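Local coordinates for SusD homolog (Bacteroides thetaiotaomicron, PDB 3EHM), which probably binds mucin O-glycans at the cell surface as a SusD-family lipoprotein that serves glycan utilization in the gut, at residues G237-K249 against S337-K351. Sequence-based numbering, arbitrary orientation.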
ATOM      1  N   GLY A 237      -9.433 -20.988  -2.751  1.00 17.50           N
ATOM      2  CA  GLY A 237      -8.621 -20.325  -3.759  1.00 18.15           C
ATOM      3  C   GLY A 237      -8.321 -18.872  -3.437  1.00 16.37           C
ATOM      4  O   GLY A 237      -8.814 -18.334  -2.449  1.00 16.14           O
ATOM      5  N   VAL A 238      -7.498 -18.241  -4.273  1.00 16.45           N
ATOM      6  CA  VAL A 238      -7.124 -16.840  -4.097  1.00 15.88           C
ATOM      7  C   VAL A 238      -7.619 -16.023  -5.288  1.00 16.27           C
ATOM      8  O   VAL A 238      -8.224 -16.571  -6.210  1.00 16.20           O
ATOM      9  CB  VAL A 238      -5.591 -16.678  -3.987  1.00 15.88           C
ATOM     10  CG1 VAL A 238      -5.097 -17.272  -2.675  1.00 15.86           C
ATOM     11  CG2 VAL A 238      -4.908 -17.360  -5.168  1.00 14.84           C
ATOM     12  N   ILE A 239      -7.366 -14.717  -5.265  1.00 14.92           N
ATOM     13  CA  ILE A 239      -7.794 -13.842  -6.353  1.00 14.93           C
ATOM     14  C   ILE A 239      -6.842 -13.996  -7.539  1.00 16.49           C
ATOM     15  O   ILE A 239      -5.709 -13.519  -7.501  1.00 16.56           O
ATOM     16  CB  ILE A 239      -7.825 -12.366  -5.892  1.00 14.22           C
ATOM     17  CG1 ILE A 239      -8.866 -12.196  -4.778  1.00 13.41           C
ATOM     18  CG2 ILE A 239      -8.177 -11.457  -7.062  1.00 13.13           C
ATOM     19  CD1 ILE A 239      -8.884 -10.819  -4.141  1.00 12.37           C
ATOM     20  N   GLU A 240      -7.305 -14.674  -8.585  1.00 17.55           N
ATOM     21  CA  GLU A 240      -6.480 -14.904  -9.771  1.00 19.91           C
ATOM     22  C   GLU A 240      -7.096 -14.310 -11.029  1.00 20.59           C
ATOM     23  O   GLU A 240      -6.461 -14.278 -12.085  1.00 20.99           O
ATOM     24  CB  GLU A 240      -6.284 -16.402 -10.001  1.00 23.79           C
ATOM     25  CG  GLU A 240      -5.821 -17.182  -8.797  1.00 27.31           C
ATOM     26  CD  GLU A 240      -5.676 -18.658  -9.108  1.00 30.44           C
ATOM     27  OE1 GLU A 240      -6.630 -19.241  -9.668  1.00 34.66           O
ATOM     28  OE2 GLU A 240      -4.615 -19.236  -8.793  1.00 33.88           O
ATOM     29  N   ASP A 241      -8.334 -13.848 -10.913  1.00 20.44           N
ATOM     30  CA  ASP A 241      -9.045 -13.270 -12.042  1.00 21.30           C
ATOM     31  C   ASP A 241      -9.436 -11.845 -11.683  1.00 19.70           C
ATOM     32  O   ASP A 241      -9.724 -11.551 -10.527  1.00 18.75           O
ATOM     33  CB  ASP A 241     -10.293 -14.107 -12.336  1.00 24.73           C
ATOM     34  CG  ASP A 241      -9.970 -15.580 -12.526  1.00 29.76           C
ATOM     35  OD1 ASP A 241      -9.421 -15.937 -13.590  1.00 31.43           O
ATOM     36  OD2 ASP A 241     -10.251 -16.378 -11.605  1.00 31.12           O
ATOM     37  N   ILE A 242      -9.442 -10.955 -12.668  1.00 18.42           N
ATOM     38  CA  ILE A 242      -9.794  -9.567 -12.398  1.00 17.44           C
ATOM     39  C   ILE A 242     -11.205  -9.469 -11.814  1.00 17.80           C
ATOM     40  O   ILE A 242     -11.495  -8.591 -10.999  1.00 16.67           O
ATOM     41  CB  ILE A 242      -9.686  -8.716 -13.681  1.00 17.43           C
ATOM     42  CG1 ILE A 242      -8.234  -8.724 -14.182  1.00 18.30           C
ATOM     43  CG2 ILE A 242     -10.137  -7.288 -13.405  1.00 17.14           C
ATOM     44  CD1 ILE A 242      -8.032  -8.033 -15.523  1.00 19.55           C
ATOM     45  N   SER A 243     -12.074 -10.391 -12.218  1.00 18.47           N
ATOM     46  CA  SER A 243     -13.452 -10.404 -11.735  1.00 18.80           C
ATOM     47  C   SER A 243     -13.555 -10.655 -10.228  1.00 19.05           C
ATOM     48  O   SER A 243     -14.598 -10.402  -9.627  1.00 18.87           O
ATOM     49  CB  SER A 243     -14.264 -11.461 -12.494  1.00 19.14           C
ATOM     50  OG  SER A 243     -13.714 -12.756 -12.316  1.00 22.39           O
ATOM     51  N   SER A 244     -12.479 -11.150  -9.620  1.00 17.78           N
ATOM     52  CA  SER A 244     -12.474 -11.419  -8.183  1.00 18.13           C
ATOM     53  C   SER A 244     -11.724 -10.358  -7.373  1.00 16.76           C
ATOM     54  O   SER A 244     -11.627 -10.460  -6.149  1.00 17.36           O
ATOM     55  CB  SER A 244     -11.854 -12.790  -7.902  1.00 18.94           C
ATOM     56  OG  SER A 244     -12.677 -13.840  -8.380  1.00 22.11           O
ATOM     57  N   GLU A 245     -11.199  -9.341  -8.050  1.00 15.84           N
ATOM     58  CA  GLU A 245     -10.447  -8.293  -7.366  1.00 14.38           C
ATOM     59  C   GLU A 245     -11.312  -7.578  -6.338  1.00 14.40           C
ATOM     60  O   GLU A 245     -12.526  -7.456  -6.510  1.00 12.32           O
ATOM     61  CB  GLU A 245      -9.902  -7.274  -8.373  1.00 14.80           C
ATOM     62  CG  GLU A 245     -10.951  -6.342  -8.959  1.00 16.04           C
ATOM     63  CD  GLU A 245     -10.394  -5.434 -10.046  1.00 17.98           C
ATOM     64  OE1 GLU A 245      -9.166  -5.451 -10.279  1.00 15.63           O
ATOM     65  OE2 GLU A 245     -11.190  -4.697 -10.666  1.00 18.32           O
ATOM     66  N   ALA A 246     -10.680  -7.107  -5.270  1.00 13.52           N
ATOM     67  CA  ALA A 246     -11.397  -6.395  -4.220  1.00 15.21           C
ATOM     68  C   ALA A 246     -11.163  -4.897  -4.376  1.00 16.06           C
ATOM     69  O   ALA A 246     -10.047  -4.410  -4.192  1.00 15.13           O
ATOM     70  CB  ALA A 246     -10.919  -6.857  -2.849  1.00 13.03           C
ATOM     71  N   LYS A 247     -12.216  -4.170  -4.733  1.00 16.52           N
ATOM     72  CA  LYS A 247     -12.112  -2.727  -4.891  1.00 16.43           C
ATOM     73  C   LYS A 247     -13.400  -2.063  -4.432  1.00 16.27           C
ATOM     74  O   LYS A 247     -14.452  -2.700  -4.367  1.00 14.91           O
ATOM     75  CB  LYS A 247     -11.829  -2.351  -6.351  1.00 16.05           C
ATOM     76  CG  LYS A 247     -12.921  -2.737  -7.336  1.00 18.25           C
ATOM     77  CD  LYS A 247     -12.598  -2.211  -8.732  1.00 19.75           C
ATOM     78  CE  LYS A 247     -13.668  -2.602  -9.745  1.00 21.65           C
ATOM     79  NZ  LYS A 247     -13.710  -4.076  -9.969  1.00 22.66           N
ATOM     80  N   ILE A 248     -13.309  -0.783  -4.103  1.00 15.62           N
ATOM     81  CA  ILE A 248     -14.476  -0.041  -3.662  1.00 15.75           C
ATOM     82  C   ILE A 248     -14.626   1.200  -4.537  1.00 15.99           C
ATOM     83  O   ILE A 248     -13.646   1.873  -4.856  1.00 16.12           O
ATOM     84  CB  ILE A 248     -14.348   0.356  -2.169  1.00 16.13           C
ATOM     85  CG1 ILE A 248     -15.651   0.990  -1.680  1.00 18.04           C
ATOM     86  CG2 ILE A 248     -13.173   1.304  -1.971  1.00 14.35           C
ATOM     87  CD1 ILE A 248     -15.683   1.243  -0.182  1.00 16.48           C
ATOM     88  N   LYS A 249     -15.853   1.478  -4.956  1.00 17.02           N
ATOM     89  CA  LYS A 249     -16.123   2.640  -5.790  1.00 17.63           C
ATOM     90  C   LYS A 249     -17.584   3.021  -5.631  1.00 17.79           C
ATOM     91  O   LYS A 249     -18.374   2.251  -5.081  1.00 17.49           O
ATOM     92  CB  LYS A 249     -15.827   2.334  -7.260  1.00 20.40           C
ATOM     93  CG  LYS A 249     -16.703   1.242  -7.859  1.00 22.87           C
ATOM     94  CD  LYS A 249     -16.392   1.054  -9.338  1.00 26.50           C
ATOM     95  CE  LYS A 249     -17.263  -0.028  -9.952  1.00 28.59           C
ATOM     96  NZ  LYS A 249     -16.950  -0.238 -11.397  1.00 33.03           N
ATOM     97  N   SER A 337     -13.913   6.824  -9.814  1.00 15.55           N
ATOM     98  CA  SER A 337     -12.780   5.906  -9.793  1.00 15.91           C
ATOM     99  C   SER A 337     -12.743   5.131  -8.480  1.00 15.45           C
ATOM    100  O   SER A 337     -13.098   5.650  -7.420  1.00 16.07           O
ATOM    101  CB  SER A 337     -11.463   6.664  -9.968  1.00 15.08           C
ATOM    102  OG  SER A 337     -11.415   7.322 -11.216  1.00 15.55           O
ATOM    103  N   PRO A 338     -12.304   3.873  -8.536  1.00 16.19           N
ATOM    104  CA  PRO A 338     -12.236   3.058  -7.326  1.00 16.04           C
ATOM    105  C   PRO A 338     -10.897   3.152  -6.607  1.00 15.04           C
ATOM    106  O   PRO A 338      -9.961   3.795  -7.082  1.00 13.57           O
ATOM    107  CB  PRO A 338     -12.476   1.657  -7.860  1.00 18.67           C
ATOM    108  CG  PRO A 338     -11.723   1.688  -9.155  1.00 19.94           C
ATOM    109  CD  PRO A 338     -12.070   3.053  -9.741  1.00 18.78           C
ATOM    110  N   LEU A 339     -10.839   2.524  -5.438  1.00 14.95           N
ATOM    111  CA  LEU A 339      -9.619   2.427  -4.651  1.00 15.74           C
ATOM    112  C   LEU A 339      -9.485   0.914  -4.555  1.00 15.69           C
ATOM    113  O   LEU A 339     -10.480   0.217  -4.351  1.00 14.86           O
ATOM    114  CB  LEU A 339      -9.788   3.053  -3.267  1.00 16.77           C
ATOM    115  CG  LEU A 339      -9.795   4.586  -3.261  1.00 19.65           C
ATOM    116  CD1 LEU A 339      -9.776   5.096  -1.827  1.00 20.71           C
ATOM    117  CD2 LEU A 339      -8.577   5.105  -4.010  1.00 19.38           C
ATOM    118  N   TYR A 340      -8.271   0.405  -4.716  1.00 14.98           N
ATOM    119  CA  TYR A 340      -8.054  -1.035  -4.708  1.00 15.84           C
ATOM    120  C   TYR A 340      -7.463  -1.611  -3.428  1.00 16.62           C
ATOM    121  O   TYR A 340      -6.473  -1.102  -2.909  1.00 16.57           O
ATOM    122  CB  TYR A 340      -7.151  -1.403  -5.882  1.00 17.11           C
ATOM    123  CG  TYR A 340      -7.669  -0.932  -7.218  1.00 18.38           C
ATOM    124  CD1 TYR A 340      -8.598  -1.686  -7.932  1.00 18.64           C
ATOM    125  CD2 TYR A 340      -7.227   0.268  -7.771  1.00 18.52           C
ATOM    126  CE1 TYR A 340      -9.068  -1.261  -9.168  1.00 19.75           C
ATOM    127  CE2 TYR A 340      -7.692   0.706  -9.005  1.00 19.82           C
ATOM    128  CZ  TYR A 340      -8.609  -0.064  -9.698  1.00 19.30           C
ATOM    129  OH  TYR A 340      -9.050   0.352 -10.932  1.00 22.01           O
ATOM    130  N   TRP A 341      -8.081  -2.686  -2.941  1.00 16.98           N
ATOM    131  CA  TRP A 341      -7.633  -3.383  -1.737  1.00 15.97           C
ATOM    132  C   TRP A 341      -6.691  -4.522  -2.126  1.00 17.55           C
ATOM    133  O   TRP A 341      -5.637  -4.718  -1.510  1.00 17.39           O
ATOM    134  CB  TRP A 341      -8.822  -3.995  -0.992  1.00 17.13           C
ATOM    135  CG  TRP A 341      -9.729  -3.034  -0.286  1.00 15.84           C
ATOM    136  CD1 TRP A 341      -9.691  -1.669  -0.328  1.00 16.59           C
ATOM    137  CD2 TRP A 341     -10.843  -3.381   0.541  1.00 14.07           C
ATOM    138  NE1 TRP A 341     -10.721  -1.144   0.421  1.00 16.10           N
ATOM    139  CE2 TRP A 341     -11.442  -2.175   0.965  1.00 15.21           C
ATOM    140  CE3 TRP A 341     -11.395  -4.597   0.962  1.00 13.54           C
ATOM    141  CZ2 TRP A 341     -12.568  -2.150   1.792  1.00 14.99           C
ATOM    142  CZ3 TRP A 341     -12.513  -4.573   1.784  1.00 15.03           C
ATOM    143  CH2 TRP A 341     -13.089  -3.356   2.189  1.00 17.01           C
ATOM    144  N   PHE A 342      -7.085  -5.283  -3.142  1.00 16.57           N
ATOM    145  CA  PHE A 342      -6.274  -6.410  -3.596  1.00 17.48           C
ATOM    146  C   PHE A 342      -6.641  -6.770  -5.032  1.00 16.53           C
ATOM    147  O   PHE A 342      -7.814  -6.952  -5.349  1.00 16.25           O
ATOM    148  CB  PHE A 342      -6.503  -7.616  -2.678  1.00 15.65           C
ATOM    149  CG  PHE A 342      -5.355  -8.595  -2.658  1.00 17.79           C
ATOM    150  CD1 PHE A 342      -4.999  -9.300  -3.802  1.00 17.27           C
ATOM    151  CD2 PHE A 342      -4.620  -8.796  -1.493  1.00 16.09           C
ATOM    152  CE1 PHE A 342      -3.923 -10.193  -3.788  1.00 16.95           C
ATOM    153  CE2 PHE A 342      -3.542  -9.686  -1.468  1.00 16.27           C
ATOM    154  CZ  PHE A 342      -3.195 -10.384  -2.619  1.00 15.55           C
ATOM    155  N   ARG A 343      -5.637  -6.880  -5.898  1.00 14.77           N
ATOM    156  CA  ARG A 343      -5.887  -7.205  -7.297  1.00 14.44           C
ATOM    157  C   ARG A 343      -5.232  -8.508  -7.718  1.00 13.34           C
ATOM    158  O   ARG A 343      -4.257  -8.952  -7.114  1.00 11.65           O
ATOM    159  CB  ARG A 343      -5.397  -6.072  -8.199  1.00 14.34           C
ATOM    160  CG  ARG A 343      -5.810  -4.694  -7.707  1.00 15.65           C
ATOM    161  CD  ARG A 343      -5.653  -3.641  -8.787  1.00 17.86           C
ATOM    162  NE  ARG A 343      -6.661  -3.783  -9.836  1.00 16.65           N
ATOM    163  CZ  ARG A 343      -6.802  -2.938 -10.850  1.00 17.96           C
ATOM    164  NH1 ARG A 343      -5.998  -1.887 -10.954  1.00 16.60           N
ATOM    165  NH2 ARG A 343      -7.751  -3.136 -11.755  1.00 15.38           N
ATOM    166  N   ALA A 344      -5.769  -9.110  -8.775  1.00 14.56           N
ATOM    167  CA  ALA A 344      -5.253 -10.376  -9.278  1.00 15.17           C
ATOM    168  C   ALA A 344      -3.764 -10.335  -9.616  1.00 13.88           C
ATOM    169  O   ALA A 344      -3.037 -11.298  -9.362  1.00 12.72           O
ATOM    170  CB  ALA A 344      -6.059 -10.811 -10.503  1.00 15.60           C
ATOM    171  N   SER A 345      -3.300  -9.227 -10.183  1.00 13.71           N
ATOM    172  CA  SER A 345      -1.890  -9.139 -10.545  1.00 14.75           C
ATOM    173  C   SER A 345      -0.977  -9.361  -9.344  1.00 15.27           C
ATOM    174  O   SER A 345       0.068 -10.000  -9.463  1.00 14.10           O
ATOM    175  CB  SER A 345      -1.579  -7.790 -11.208  1.00 15.30           C
ATOM    176  OG  SER A 345      -1.897  -6.698 -10.363  1.00 17.81           O
ATOM    177  N   GLU A 346      -1.370  -8.853  -8.180  1.00 15.77           N
ATOM    178  CA  GLU A 346      -0.541  -9.016  -6.990  1.00 15.08           C
ATOM    179  C   GLU A 346      -0.359 -10.494  -6.651  1.00 15.45           C
ATOM    180  O   GLU A 346       0.737 -10.933  -6.288  1.00 12.80           O
ATOM    181  CB  GLU A 346      -1.155  -8.298  -5.786  1.00 14.80           C
ATOM    182  CG  GLU A 346      -0.187  -8.203  -4.615  1.00 17.01           C
ATOM    183  CD  GLU A 346      -0.807  -7.634  -3.355  1.00 18.67           C
ATOM    184  OE1 GLU A 346      -1.781  -6.853  -3.452  1.00 15.26           O
ATOM    185  OE2 GLU A 346      -0.299  -7.959  -2.263  1.00 16.52           O
ATOM    186  N   THR A 347      -1.436 -11.260  -6.770  1.00 14.55           N
ATOM    187  CA  THR A 347      -1.380 -12.689  -6.481  1.00 15.24           C
ATOM    188  C   THR A 347      -0.265 -13.372  -7.272  1.00 14.66           C
ATOM    189  O   THR A 347       0.495 -14.177  -6.728  1.00 14.28           O
ATOM    190  CB  THR A 347      -2.723 -13.366  -6.810  1.00 14.67           C
ATOM    191  OG1 THR A 347      -3.745 -12.832  -5.957  1.00 16.60           O
ATOM    192  CG2 THR A 347      -2.634 -14.866  -6.597  1.00 17.58           C
ATOM    193  N   TYR A 348      -0.159 -13.050  -8.557  1.00 14.82           N
ATOM    194  CA  TYR A 348       0.875 -13.667  -9.372  1.00 14.30           C
ATOM    195  C   TYR A 348       2.288 -13.282  -8.946  1.00 13.45           C
ATOM    196  O   TYR A 348       3.184 -14.123  -8.959  1.00 14.03           O
ATOM    197  CB  TYR A 348       0.658 -13.346 -10.853  1.00 15.94           C
ATOM    198  CG  TYR A 348      -0.572 -14.021 -11.410  1.00 20.09           C
ATOM    199  CD1 TYR A 348      -1.810 -13.387 -11.382  1.00 19.61           C
ATOM    200  CD2 TYR A 348      -0.511 -15.326 -11.900  1.00 20.68           C
ATOM    201  CE1 TYR A 348      -2.959 -14.028 -11.823  1.00 23.34           C
ATOM    202  CE2 TYR A 348      -1.658 -15.981 -12.343  1.00 25.34           C
ATOM    203  CZ  TYR A 348      -2.877 -15.324 -12.300  1.00 24.77           C
ATOM    204  OH  TYR A 348      -4.016 -15.965 -12.720  1.00 29.86           O
ATOM    205  N   PHE A 349       2.494 -12.028  -8.556  1.00 12.79           N
ATOM    206  CA  PHE A 349       3.829 -11.607  -8.135  1.00 12.68           C
ATOM    207  C   PHE A 349       4.194 -12.234  -6.800  1.00 11.99           C
ATOM    208  O   PHE A 349       5.364 -12.514  -6.531  1.00  9.81           O
ATOM    209  CB  PHE A 349       3.911 -10.083  -8.066  1.00 13.46           C
ATOM    210  CG  PHE A 349       3.884  -9.423  -9.415  1.00 14.03           C
ATOM    211  CD1 PHE A 349       4.885  -9.681 -10.344  1.00 14.32           C
ATOM    212  CD2 PHE A 349       2.848  -8.567  -9.768  1.00 14.40           C
ATOM    213  CE1 PHE A 349       4.853  -9.098 -11.607  1.00 14.72           C
ATOM    214  CE2 PHE A 349       2.807  -7.979 -11.028  1.00 15.04           C
ATOM    215  CZ  PHE A 349       3.812  -8.246 -11.950  1.00 15.14           C
ATOM    216  N   LEU A 350       3.183 -12.453  -5.966  1.00 11.71           N
ATOM    217  CA  LEU A 350       3.386 -13.090  -4.672  1.00 12.88           C
ATOM    218  C   LEU A 350       3.776 -14.549  -4.917  1.00 14.00           C
ATOM    219  O   LEU A 350       4.682 -15.071  -4.273  1.00 15.40           O
ATOM    220  CB  LEU A 350       2.101 -13.025  -3.844  1.00 13.64           C
ATOM    221  CG  LEU A 350       1.764 -11.648  -3.260  1.00 14.36           C
ATOM    222  CD1 LEU A 350       0.355 -11.658  -2.675  1.00 11.35           C
ATOM    223  CD2 LEU A 350       2.796 -11.280  -2.202  1.00 14.42           C
ATOM    224  N   LYS A 351       3.088 -15.203  -5.851  1.00 14.17           N
ATOM    225  CA  LYS A 351       3.394 -16.593  -6.177  1.00 15.14           C
ATOM    226  C   LYS A 351       4.792 -16.684  -6.792  1.00 14.84           C
ATOM    227  O   LYS A 351       5.527 -17.643  -6.551  1.00 15.60           O
ATOM    228  CB  LYS A 351       2.347 -17.159  -7.147  1.00 15.04           C
ATOM    229  CG  LYS A 351       0.969 -17.312  -6.518  1.00 17.50           C
ATOM    230  CD  LYS A 351      -0.042 -17.944  -7.465  1.00 21.01           C
ATOM    231  CE  LYS A 351       0.295 -19.393  -7.758  1.00 24.28           C
ATOM    232  NZ  LYS A 351      -0.751 -20.039  -8.603  1.00 24.80           N
TER
HETATM  233  O   HOH W   1      -7.427  -7.596 -10.611  1.00 15.47           O
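Glu245 and Arg343 lie side by side, and NE and NH2 of the arginine both reach one carboxylate oxygen, OE1 of Glu245, at 3.0 and 3.1 Å. OE1 sits in the guanidinium plane, but the two flat groups are turned 48° apart; NH2 meets the oxygen on its syn side, NE from above the carboxylate plane. A water donates to OE1 and accepts from Ala344 N, tying the carboxylate to the first turn of helix 344-356. On its anti lone pair, OE2 of Glu245 takes Lys247 NZ at 2.7 Å; the bend at the end of the lysine (chi4 -66°) brings NZ back to it, while CB and CD run alongside Tyr340. Tyr340 CE1 sits over the centre of one face of the Arg343 guanidinium. Replacing Glu245 by alanine would probably leave Arg343 and Lys247 without their shared carboxylate and the water without its acceptor.

Packing is tight beyond the strands, where Ala344 CB abuts the 240-241 backbone and Thr347 OG1 donates to Ile239 O at 2.6 Å. Tyr348 OH donates in plane to a lone pair of Glu240 O. The partly exposed side is looser: Glu240 OE2 and Lys351 NZ form a long salt bridge, 4.0 Å. Ala246 O accepts from both Trp341 N and Phe342 N, the signature of a classic beta bulge in a two-stranded antiparallel sheet leading into a helix of this largely helical SusD fold.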